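Zinc chaperone AztD (Citrobacter koseri, PDB 6CMK) acts as a periplasmic zinc chaperone that hands one zinc ion directly to the solute-binding protein AztC of the AztABCD zinc transport system. Local coordinates at residues N49-D52 against D57-A60; L233-Q238 against V244-P249; I372-A377 against K381-I386. One frame throughout, in Å; residues are numbered along the deposited sequence.

The three interactions are the outer hairpins of three blades in a beta-propeller of eight antiparallel sheets, each pairing the two outermost strands of its blade. They follow one another along the chain in the order 1, 2, 3. Interactions 1 and 3 have centres 16 Å apart and belong to adjacent blades, which meet where I51 CD1 lies 4.0 Å from I386 CG2. Interaction 2 lies across the ring, with its centre 39 Å and 38 Å from theirs. The blade of interaction 1 is completed by strand 392-403, so first and last strands close the ring that carries the zinc sites.

Interaction 1 of 3, residues N49-D52 against D57-A60; sequences NVID and DKLA
The ammonium of K58 stands over one face of the N49 side-chain amide, its NZ almost directly above CG at 3.6 Å, while the carbonyl oxygen of A60 lies nearer the rim of the same amide, 4.0 Å from OD1. The amide oxygen itself is hydrogen-bonded to T61 OG1. At the far end of the contact two carboxylates, those of D52 and D57, have planes turned 55° from each other. Between these flat groups runs a beta hairpin with a classic bulge, forming the outer edge of a propeller blade. V50 faces two residues, L59 and A60: its carbonyl oxygen takes a good bond from L59 N at 2.9 Å and a weak one from A60 N, and its own NH is given to A60 O. The extra residue shifts the register by one, and beyond it I51 pairs with K58, followed by a bond from D52 N to D57 O. K58 reaches N49 because its chain bends at both chi2 and chi3 (each -78°), folding back across I51 and bringing NZ to 3.7 Å from I51 CD1. The methyls of V50 and A60 meet on the reverse side of the sheet, with F39 of strand 32-42 also touching V50. Near the turn, D52 OD1 accepts the backbone NH of L54, and D57 N bonds to D55 OD1, so D52 and D55, whose carboxylates lie close together, each receive a backbone NH, which probably offsets part of their repulsion. D52 OD2 and D57 OD1 stay 3.9 Å apart, and D57 OD1 lies tightly against the D52 methylene, 3.0 Å from CB.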
loop_
_atom_site.group_PDB
_atom_site.type_symbol
_atom_site.label_atom_id
_atom_site.label_comp_id
_atom_site.label_asym_id
_atom_site.label_seq_id
_atom_site.Cartn_x
_atom_site.Cartn_y
_atom_site.Cartn_z
ATOM N N ASN B 49 22.014 -15.590 -5.688
ATOM C CA ASN B 49 22.359 -14.594 -6.692
ATOM C C ASN B 49 21.287 -13.511 -6.756
ATOM O O ASN B 49 20.098 -13.779 -6.589
ATOM C CB ASN B 49 22.523 -15.244 -8.067
ATOM C CG ASN B 49 23.812 -16.037 -8.190
ATOM O OD1 ASN B 49 24.905 -15.479 -8.136
ATOM N ND2 ASN B 49 23.686 -17.340 -8.369
ATOM N N VAL B 50 21.725 -12.278 -6.998
ATOM C CA VAL B 50 20.834 -11.131 -7.145
ATOM C C VAL B 50 21.023 -10.606 -8.554
ATOM O O VAL B 50 22.155 -10.364 -8.982
ATOM C CB VAL B 50 21.122 -10.023 -6.115
ATOM C CG1 VAL B 50 20.018 -8.941 -6.170
ATOM C CG2 VAL B 50 21.244 -10.605 -4.715
ATOM N N ILE B 51 19.919 -10.434 -9.266
ATOM C CA ILE B 51 19.943 -10.064 -10.672
ATOM C C ILE B 51 18.982 -8.906 -10.861
ATOM O O ILE B 51 17.903 -8.881 -10.264
ATOM C CB ILE B 51 19.566 -11.272 -11.554
ATOM C CG1 ILE B 51 20.703 -12.306 -11.469
ATOM C CG2 ILE B 51 19.273 -10.859 -13.004
ATOM C CD1 ILE B 51 20.581 -13.477 -12.415
ATOM N N ASP B 52 19.391 -7.935 -11.671
ATOM C CA ASP B 52 18.485 -6.872 -12.086
ATOM C C ASP B 52 17.418 -7.467 -12.995
ATOM O O ASP B 52 17.732 -7.999 -14.062
ATOM C CB ASP B 52 19.266 -5.770 -12.799
ATOM C CG ASP B 52 18.413 -4.556 -13.136
ATOM O OD1 ASP B 52 17.181 -4.677 -13.324
ATOM O OD2 ASP B 52 18.991 -3.457 -13.215
ATOM N N ASP B 57 21.349 -8.213 -15.535
ATOM C CA ASP B 57 22.756 -8.215 -15.164
ATOM C C ASP B 57 22.919 -8.534 -13.679
ATOM O O ASP B 57 22.015 -8.339 -12.856
ATOM C CB ASP B 57 23.461 -6.903 -15.535
ATOM C CG ASP B 57 22.884 -5.686 -14.844
ATOM O OD1 ASP B 57 21.985 -5.833 -13.994
ATOM O OD2 ASP B 57 23.349 -4.568 -15.160
ATOM N N LYS B 58 24.084 -9.083 -13.361
ATOM C CA LYS B 58 24.355 -9.631 -12.042
ATOM C C LYS B 58 24.716 -8.497 -11.092
ATOM O O LYS B 58 25.646 -7.729 -11.355
ATOM C CB LYS B 58 25.489 -10.654 -12.123
ATOM C CG LYS B 58 25.368 -11.661 -13.269
ATOM C CD LYS B 58 24.359 -12.759 -12.973
ATOM C CE LYS B 58 24.932 -13.810 -12.030
ATOM N NZ LYS B 58 23.909 -14.816 -11.628
ATOM N N LEU B 59 23.974 -8.383 -9.998
ATOM C CA LEU B 59 24.244 -7.365 -8.995
ATOM C C LEU B 59 25.073 -7.884 -7.833
ATOM O O LEU B 59 25.885 -7.131 -7.281
ATOM C CB LEU B 59 22.924 -6.800 -8.458
ATOM C CG LEU B 59 22.287 -5.602 -9.166
ATOM C CD1 LEU B 59 22.544 -5.588 -10.666
ATOM C CD2 LEU B 59 20.786 -5.592 -8.876
ATOM N N ALA B 60 24.894 -9.145 -7.442
ATOM C CA ALA B 60 25.600 -9.665 -6.280
ATOM C C ALA B 60 25.478 -11.177 -6.238
ATOM O O ALA B 60 24.521 -11.757 -6.759
ATOM C CB ALA B 60 25.055 -9.069 -4.975
#

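Interaction 2 of 3, residues L233-Q238 against V244-P249; sequences LLLITQ and VIRHLP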
loop_
_atom_site.group_PDB
_atom_site.type_symbol
_atom_site.label_atom_id
_atom_site.label_comp_id
_atom_site.label_asym_id
_atom_site.label_seq_id
_atom_site.Cartn_x
_atom_site.Cartn_y
_atom_site.Cartn_z
ATOM N N LEU B 233 -10.027 -24.713 5.537
ATOM C CA LEU B 233 -9.043 -23.690 5.843
ATOM C C LEU B 233 -9.403 -23.016 7.156
ATOM O O LEU B 233 -10.581 -22.775 7.436
ATOM C CB LEU B 233 -8.969 -22.610 4.746
ATOM C CG LEU B 233 -8.884 -23.062 3.287
ATOM C CD1 LEU B 233 -8.710 -21.863 2.353
ATOM C CD2 LEU B 233 -7.760 -24.057 3.071
ATOM N N LEU B 234 -8.386 -22.721 7.953
ATOM C CA LEU B 234 -8.522 -21.792 9.060
ATOM C C LEU B 234 -8.224 -20.413 8.498
ATOM O O LEU B 234 -7.236 -20.238 7.780
ATOM C CB LEU B 234 -7.559 -22.121 10.196
ATOM C CG LEU B 234 -7.710 -23.473 10.879
ATOM C CD1 LEU B 234 -6.679 -23.582 11.977
ATOM C CD2 LEU B 234 -9.104 -23.679 11.447
ATOM N N LEU B 235 -9.092 -19.452 8.792
ATOM C CA LEU B 235 -8.950 -18.091 8.302
ATOM C C LEU B 235 -8.768 -17.189 9.507
ATOM O O LEU B 235 -9.559 -17.258 10.450
ATOM C CB LEU B 235 -10.171 -17.664 7.487
ATOM C CG LEU B 235 -10.397 -18.476 6.210
ATOM C CD1 LEU B 235 -11.653 -18.042 5.493
ATOM C CD2 LEU B 235 -9.198 -18.367 5.279
ATOM N N ILE B 236 -7.720 -16.370 9.483
ATOM C CA ILE B 236 -7.303 -15.576 10.638
ATOM C C ILE B 236 -7.350 -14.099 10.274
ATOM O O ILE B 236 -6.852 -13.697 9.220
ATOM C CB ILE B 236 -5.880 -15.950 11.105
ATOM C CG1 ILE B 236 -5.711 -17.476 11.222
ATOM C CG2 ILE B 236 -5.556 -15.284 12.445
ATOM C CD1 ILE B 236 -4.264 -17.899 11.303
ATOM N N THR B 237 -7.915 -13.290 11.172
ATOM C CA THR B 237 -7.881 -11.835 11.067
ATOM C C THR B 237 -7.591 -11.264 12.445
ATOM O O THR B 237 -7.854 -11.908 13.461
ATOM C CB THR B 237 -9.205 -11.247 10.582
ATOM O OG1 THR B 237 -10.250 -11.686 11.451
ATOM C CG2 THR B 237 -9.522 -11.678 9.160
ATOM N N GLN B 238 -7.057 -10.039 12.474
ATOM C CA GLN B 238 -6.884 -9.325 13.733
ATOM C C GLN B 238 -7.290 -7.879 13.539
ATOM O O GLN B 238 -6.854 -7.229 12.585
ATOM C CB GLN B 238 -5.442 -9.365 14.244
ATOM C CG GLN B 238 -5.302 -8.678 15.613
ATOM C CD GLN B 238 -3.885 -8.652 16.131
ATOM O OE1 GLN B 238 -2.931 -8.490 15.376
ATOM N NE2 GLN B 238 -3.741 -8.807 17.440
ATOM N N VAL B 244 -8.641 -13.595 15.542
ATOM C CA VAL B 244 -9.826 -14.442 15.504
ATOM C C VAL B 244 -9.642 -15.491 14.414
ATOM O O VAL B 244 -9.360 -15.152 13.258
ATOM C CB VAL B 244 -11.103 -13.620 15.257
ATOM C CG1 VAL B 244 -12.320 -14.537 15.157
ATOM C CG2 VAL B 244 -11.292 -12.594 16.367
ATOM N N ILE B 245 -9.833 -16.756 14.782
ATOM C CA ILE B 245 -9.712 -17.889 13.867
ATOM C C ILE B 245 -11.111 -18.401 13.551
ATOM O O ILE B 245 -11.892 -18.697 14.464
ATOM C CB ILE B 245 -8.863 -19.022 14.475
ATOM C CG1 ILE B 245 -7.468 -18.537 14.872
ATOM C CG2 ILE B 245 -8.764 -20.199 13.500
ATOM C CD1 ILE B 245 -6.701 -19.555 15.713
ATOM N N ARG B 246 -11.419 -18.542 12.268
ATOM C CA ARG B 246 -12.631 -19.231 11.866
ATOM C C ARG B 246 -12.269 -20.354 10.903
ATOM O O ARG B 246 -11.229 -20.325 10.246
ATOM C CB ARG B 246 -13.646 -18.273 11.228
ATOM C CG ARG B 246 -13.268 -17.693 9.877
ATOM C CD ARG B 246 -14.463 -16.955 9.282
ATOM N NE ARG B 246 -14.207 -16.405 7.950
ATOM C CZ ARG B 246 -14.782 -16.823 6.821
ATOM N NH1 ARG B 246 -15.667 -17.813 6.824
ATOM N NH2 ARG B 246 -14.472 -16.236 5.672
ATOM N N HIS B 247 -13.133 -21.357 10.840
ATOM C CA HIS B 247 -12.913 -22.514 9.984
ATOM C C HIS B 247 -13.844 -22.436 8.788
ATOM O O HIS B 247 -15.055 -22.249 8.951
ATOM C CB HIS B 247 -13.144 -23.824 10.740
ATOM C CG HIS B 247 -12.911 -25.048 9.908
ATOM N ND1 HIS B 247 -13.940 -25.803 9.388
ATOM C CD2 HIS B 247 -11.765 -25.648 9.506
ATOM C CE1 HIS B 247 -13.438 -26.818 8.705
ATOM N NE2 HIS B 247 -12.120 -26.746 8.761
ATOM N N LEU B 248 -13.274 -22.565 7.594
ATOM C CA LEU B 248 -14.040 -22.636 6.360
ATOM C C LEU B 248 -13.900 -24.042 5.784
ATOM O O LEU B 248 -12.841 -24.376 5.230
ATOM C CB LEU B 248 -13.549 -21.588 5.361
ATOM C CG LEU B 248 -14.190 -21.623 3.970
ATOM C CD1 LEU B 248 -15.687 -21.381 4.066
ATOM C CD2 LEU B 248 -13.515 -20.594 3.073
ATOM N N PRO B 249 -14.902 -24.903 5.899
ATOM C CA PRO B 249 -14.756 -26.259 5.355
ATOM C C PRO B 249 -14.753 -26.251 3.838
ATOM O O PRO B 249 -15.356 -25.386 3.200
ATOM C CB PRO B 249 -15.975 -27.008 5.905
ATOM C CG PRO B 249 -16.958 -25.961 6.255
ATOM C CD PRO B 249 -16.199 -24.706 6.569
HETATM O O HOH W 1 -11.178 -14.387 11.080
#
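L235 lays its CD1 methyl over one face of the R246 guanidinium, 3.4 Å from NH2 and offset toward the rim of the group. The arginine gets there by running straight from CG to NE after leaving the backbone between N and the carbonyl carbon (chi1 68°). The same methyl touches L248 CD2 at 4.0 Å, so one leucine branch serves both neighbours. On the opposite side of the sheet, L234 CD2 meets the edge of the H247 ring in its plane, 3.8 Å from H247 CD2, and T231 OG1 holds the ring's NE2. I245 continues this row, its CG2 against L234 CB and its CG1 beside I236 CG1. Behind the side chains is a regular antiparallel ladder: L233 with L248, L235 with R246 and T237 with V244 each exchange two backbone bonds, the straightest being L248 N to L233 O (2.7 Å, 178°). A water that donates to V244 O is also hydrogen-bonded to T237 OG1, bridging that pair. Strand 244-249 is the outermost of this propeller blade. Strand 232-237 is bonded on its other flank to strand 224-228, while L234 and I245 rest on A210 of strand 208-211 and on strand 195-200 of the preceding blade.

Interaction 3 of 3, residues I372-A377 against K381-I386; sequences IIVLDA and KKTSEI
V374 and S384 pair through the backbone where the hairpin bulges: V374 N gives its proton to S384 O at 2.9 Å, while V374 O is shared between T383 N, at 2.8 Å, and a weak, longer bond from S384 N. Two residues, T383 and S384, thus face one, the signature of a classic beta bulge in the outer two strands of this propeller blade. On the side of the bulge away from the turn the ladder is regular, I372 and I386 exchanging two bonds of 2.7 Å, each with its donor in the carbonyl plane. On the turn side D376 N is satisfied by K381 O, and D376 OD2 turns away to accept S379 N and T378 OG1, tying the aspartate to the connecting turn.

The side chains divide between the two faces of the sheet. S384 places OG between its backbone N and carbonyl carbon (chi1 64°), which lays the hydroxyl oxygen against V374, 3.3 Å from V374 CB and close to CG2 as well; that same CG2 methyl meets I386 CD1 at 3.8 Å. On the opposite face, I373 lies alongside E385, its CD1 4.0 Å from E385 CB, and its CG2 touches the aliphatic part of K382. This lysine is fully extended and slants over its own strand, so that NZ reaches E385 OE2 at 2.7 Å, on the anti side of the carboxylate. The second oxygen, OE1, forms a salt bridge with K371.

Each oxygen of E385 therefore has its own lysine. The pair of bridges probably keeps the carboxylate ionised; the one to K382 stays within strand 381-387, and the one to K371 ties that strand to strand 371-376.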
loop_
_atom_site.group_PDB
_atom_site.type_symbol
_atom_site.label_atom_id
_atom_site.label_comp_id
_atom_site.label_asym_id
_atom_site.label_seq_id
_atom_site.Cartn_x
_atom_site.Cartn_y
_atom_site.Cartn_z
ATOM N N ILE B 372 17.221 -18.626 -16.690
ATOM C CA ILE B 372 15.887 -18.158 -16.345
ATOM C C ILE B 372 15.231 -17.692 -17.633
ATOM O O ILE B 372 15.818 -16.890 -18.367
ATOM C CB ILE B 372 15.937 -17.008 -15.321
ATOM C CG1 ILE B 372 16.674 -17.458 -14.056
ATOM C CG2 ILE B 372 14.529 -16.502 -15.004
ATOM C CD1 ILE B 372 17.003 -16.318 -13.104
ATOM N N ILE B 373 14.024 -18.189 -17.905
ATOM C CA ILE B 373 13.247 -17.751 -19.062
ATOM C C ILE B 373 12.426 -16.532 -18.663
ATOM O O ILE B 373 11.838 -16.497 -17.577
ATOM C CB ILE B 373 12.330 -18.876 -19.581
ATOM C CG1 ILE B 373 13.107 -20.175 -19.800
ATOM C CG2 ILE B 373 11.625 -18.425 -20.854
ATOM C CD1 ILE B 373 14.391 -20.029 -20.587
ATOM N N VAL B 374 12.374 -15.530 -19.541
ATOM C CA VAL B 374 11.658 -14.284 -19.269
ATOM C C VAL B 374 10.513 -14.161 -20.262
ATOM O O VAL B 374 10.735 -14.213 -21.477
ATOM C CB VAL B 374 12.583 -13.057 -19.366
ATOM C CG1 VAL B 374 11.843 -11.803 -18.922
ATOM C CG2 VAL B 374 13.842 -13.250 -18.536
ATOM N N LEU B 375 9.301 -13.989 -19.747
ATOM C CA LEU B 375 8.115 -13.837 -20.577
ATOM C C LEU B 375 7.475 -12.482 -20.337
ATOM O O LEU B 375 7.450 -11.981 -19.213
ATOM C CB LEU B 375 7.069 -14.913 -20.281
ATOM C CG LEU B 375 7.488 -16.359 -20.523
ATOM C CD1 LEU B 375 8.058 -16.991 -19.252
ATOM C CD2 LEU B 375 6.293 -17.139 -21.033
ATOM N N ASP B 376 6.908 -11.919 -21.401
ATOM C CA ASP B 376 6.050 -10.754 -21.254
ATOM C C ASP B 376 4.727 -11.197 -20.641
ATOM O O ASP B 376 4.099 -12.149 -21.116
ATOM C CB ASP B 376 5.826 -10.089 -22.612
ATOM C CG ASP B 376 4.891 -8.894 -22.522
ATOM O OD1 ASP B 376 5.346 -7.818 -22.082
ATOM O OD2 ASP B 376 3.704 -9.035 -22.877
ATOM N N ALA B 377 4.293 -10.513 -19.582
ATOM C CA ALA B 377 3.162 -11.031 -18.818
ATOM C C ALA B 377 1.861 -10.978 -19.605
ATOM O O ALA B 377 1.026 -11.881 -19.477
ATOM C CB ALA B 377 3.000 -10.263 -17.508
ATOM N N LYS B 381 4.435 -14.546 -23.904
ATOM C CA LYS B 381 5.432 -15.096 -24.805
ATOM C C LYS B 381 6.830 -14.754 -24.312
ATOM O O LYS B 381 7.062 -13.698 -23.719
ATOM C CB LYS B 381 5.238 -14.566 -26.224
ATOM C CG LYS B 381 3.812 -14.697 -26.700
ATOM C CD LYS B 381 3.666 -14.431 -28.183
ATOM C CE LYS B 381 2.207 -14.519 -28.608
ATOM N NZ LYS B 381 1.467 -15.598 -27.886
ATOM N N LYS B 382 7.762 -15.664 -24.568
ATOM C CA LYS B 382 9.147 -15.444 -24.179
ATOM C C LYS B 382 9.705 -14.204 -24.865
ATOM O O LYS B 382 9.520 -14.012 -26.071
ATOM C CB LYS B 382 9.990 -16.666 -24.544
ATOM C CG LYS B 382 11.487 -16.449 -24.367
ATOM C CD LYS B 382 12.278 -17.676 -24.765
ATOM C CE LYS B 382 13.762 -17.477 -24.507
ATOM N NZ LYS B 382 14.546 -18.626 -25.042
ATOM N N THR B 383 10.398 -13.362 -24.092
ATOM C CA THR B 383 11.075 -12.202 -24.648
ATOM C C THR B 383 12.583 -12.208 -24.449
ATOM O O THR B 383 13.284 -11.517 -25.195
ATOM C CB THR B 383 10.494 -10.906 -24.061
ATOM O OG1 THR B 383 10.424 -10.999 -22.633
ATOM C CG2 THR B 383 9.100 -10.662 -24.617
ATOM N N SER B 384 13.106 -12.978 -23.501
ATOM C CA SER B 384 14.552 -13.107 -23.325
ATOM C C SER B 384 14.820 -14.308 -22.425
ATOM O O SER B 384 13.897 -14.966 -21.939
ATOM C CB SER B 384 15.163 -11.838 -22.730
ATOM O OG SER B 384 14.666 -11.611 -21.426
ATOM N N GLU B 385 16.098 -14.602 -22.221
ATOM C CA GLU B 385 16.494 -15.559 -21.203
ATOM C C GLU B 385 17.786 -15.079 -20.563
ATOM O O GLU B 385 18.586 -14.378 -21.188
ATOM C CB GLU B 385 16.637 -16.981 -21.778
ATOM C CG GLU B 385 17.692 -17.166 -22.850
ATOM C CD GLU B 385 17.824 -18.626 -23.247
ATOM O OE1 GLU B 385 18.930 -19.185 -23.113
ATOM O OE2 GLU B 385 16.806 -19.218 -23.663
ATOM N N ILE B 386 17.959 -15.439 -19.295
ATOM C CA ILE B 386 19.078 -14.986 -18.475
ATOM C C ILE B 386 19.899 -16.202 -18.090
ATOM O O ILE B 386 19.358 -17.171 -17.548
ATOM C CB ILE B 386 18.600 -14.256 -17.208
ATOM C CG1 ILE B 386 17.794 -13.014 -17.564
ATOM C CG2 ILE B 386 19.787 -13.877 -16.325
ATOM C CD1 ILE B 386 16.930 -12.532 -16.433
#